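Local coordinates for protein type C neurotoxin (Clostridium botulinum, PDB 3PME) that is the receptor-binding domain of a mosaic C/D botulinum neurotoxin and probably binds gangliosides and membrane lipids on nerve cells, at residues K51-L56 and T178-I183. Residues are numbered along the deposited sequence; the frame is centred on the assembly and turned at random.
Sequences KIIVNL and TIVFGI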
# COMPACT_ATOMS: atom_id res chain seq x y z
N LYS A 51 15.34 -6.71 -17.08
CA LYS A 51 15.51 -7.98 -16.37
C LYS A 51 16.54 -7.91 -15.26
O LYS A 51 17.55 -7.23 -15.38
CB LYS A 51 15.93 -9.10 -17.32
CG LYS A 51 14.96 -9.40 -18.43
CD LYS A 51 15.41 -10.65 -19.18
CE LYS A 51 14.51 -10.93 -20.36
NZ LYS A 51 13.08 -11.00 -19.93
N ILE A 52 16.28 -8.62 -14.17
CA ILE A 52 17.30 -8.84 -13.16
C ILE A 52 17.63 -10.32 -13.20
O ILE A 52 16.74 -11.15 -13.05
CB ILE A 52 16.82 -8.46 -11.76
CG1 ILE A 52 16.40 -6.99 -11.72
CG2 ILE A 52 17.92 -8.75 -10.74
CD1 ILE A 52 15.87 -6.54 -10.37
N ILE A 53 18.89 -10.65 -13.43
CA ILE A 53 19.30 -12.05 -13.47
C ILE A 53 20.09 -12.36 -12.21
O ILE A 53 21.11 -11.73 -11.93
CB ILE A 53 20.21 -12.34 -14.68
CG1 ILE A 53 19.60 -11.78 -15.97
CG2 ILE A 53 20.53 -13.83 -14.77
CD1 ILE A 53 18.17 -12.13 -16.18
N VAL A 54 19.60 -13.31 -11.42
CA VAL A 54 20.28 -13.69 -10.19
C VAL A 54 20.85 -15.10 -10.33
O VAL A 54 20.12 -16.03 -10.62
CB VAL A 54 19.34 -13.64 -8.97
CG1 VAL A 54 20.07 -14.03 -7.69
CG2 VAL A 54 18.71 -12.24 -8.84
N ASN A 55 22.16 -15.24 -10.15
CA ASN A 55 22.78 -16.57 -10.11
C ASN A 55 23.28 -16.87 -8.71
O ASN A 55 24.24 -16.26 -8.25
CB ASN A 55 23.93 -16.65 -11.11
CG ASN A 55 23.46 -16.70 -12.54
OD1 ASN A 55 22.94 -17.72 -12.99
ND2 ASN A 55 23.64 -15.61 -13.27
N LEU A 56 22.63 -17.81 -8.04
CA LEU A 56 23.05 -18.25 -6.73
C LEU A 56 24.29 -19.11 -6.84
O LEU A 56 24.53 -19.74 -7.87
CB LEU A 56 21.95 -19.09 -6.07
CG LEU A 56 20.74 -18.39 -5.42
CD1 LEU A 56 20.13 -17.37 -6.34
CD2 LEU A 56 19.72 -19.46 -5.01
N THR A 178 19.60 -20.18 -11.24
CA THR A 178 19.31 -18.89 -11.86
C THR A 178 17.85 -18.48 -11.65
O THR A 178 16.93 -19.29 -11.82
CB THR A 178 19.61 -18.91 -13.36
OG1 THR A 178 20.98 -19.26 -13.56
CG2 THR A 178 19.34 -17.54 -13.98
N ILE A 179 17.64 -17.22 -11.28
CA ILE A 179 16.31 -16.65 -11.14
C ILE A 179 16.27 -15.42 -12.02
O ILE A 179 17.12 -14.54 -11.88
CB ILE A 179 16.02 -16.22 -9.69
CG1 ILE A 179 16.20 -17.40 -8.75
CG2 ILE A 179 14.60 -15.69 -9.56
CD1 ILE A 179 16.19 -16.99 -7.28
N VAL A 180 15.29 -15.36 -12.92
CA VAL A 180 15.16 -14.20 -13.80
C VAL A 180 13.90 -13.42 -13.49
O VAL A 180 12.78 -13.94 -13.63
CB VAL A 180 15.13 -14.63 -15.28
CG1 VAL A 180 14.94 -13.41 -16.19
CG2 VAL A 180 16.40 -15.40 -15.64
N PHE A 181 14.07 -12.16 -13.08
CA PHE A 181 12.96 -11.24 -12.85
C PHE A 181 12.72 -10.45 -14.12
O PHE A 181 13.66 -9.86 -14.67
CB PHE A 181 13.29 -10.26 -11.72
CG PHE A 181 13.43 -10.91 -10.38
CD1 PHE A 181 14.61 -11.54 -10.03
CD2 PHE A 181 12.39 -10.86 -9.46
CE1 PHE A 181 14.75 -12.13 -8.77
CE2 PHE A 181 12.53 -11.45 -8.21
CZ PHE A 181 13.71 -12.08 -7.87
N GLY A 182 11.48 -10.42 -14.59
CA GLY A 182 11.16 -9.62 -15.76
C GLY A 182 10.04 -10.15 -16.62
O GLY A 182 9.74 -11.35 -16.60
N ILE A 183 9.41 -9.26 -17.38
CA ILE A 183 8.32 -9.62 -18.27
C ILE A 183 8.79 -9.69 -19.72
O ILE A 183 9.32 -8.71 -20.25
CB ILE A 183 7.16 -8.61 -18.16
CG1 ILE A 183 6.70 -8.50 -16.71
CG2 ILE A 183 6.02 -8.99 -19.09
CD1 ILE A 183 5.69 -7.39 -16.48
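V54 meets the ring of F181 on the inward face of two antiparallel strands, 51-55 and 178-181, in the concanavalin-like N-terminal half of the receptor-binding domain. The evidence is V54 CG2, which lies 4.0 Å from F181 CE1 at the ring edge. With CG1 of V54 turned anti to the backbone N, CG2 is the branch left to meet the phenylalanine. I52 CB packs against the base of that side chain, 4.0 Å from F181 CB, while I52 O lies in the ring plane at the edge. L56 CD1 reaches I179 CD1 just beyond the strand end. L8 and L10 of strand 6-13 cover this face from the second sheet, and F43 and F198 meet the F181 ring edge-to-face, consistent with a place on the inner side of the concanavalin-like sandwich.

The strand axes run at 167° to each other, and the register is held by two antiparallel hydrogen-bonded pairs, I52 with F181 and V54 with I179, each joined by two N-H...O bonds. The bond from V54 N to I179 O is the straightest of the four, 171° at the hydrogen. Strand 26-30 flanks 51-55 on its other side.

On the opposite face I53 and V180 form a non-hydrogen-bonded pair whose side chains lie side by side, tightly enough that I53 CD1 is 3.5 Å from V180 CG1. K51 lays its CD against the same V180 methyl, at 4.1 Å, and its chain bends at the last torsion, the ammonium forming a salt bridge with D184. At the far end N55 and T178 point the same way, and T178 OG1 donates to N55 OD1 at 2.6 Å, the donor sitting 25° out of the carbonyl plane of N55.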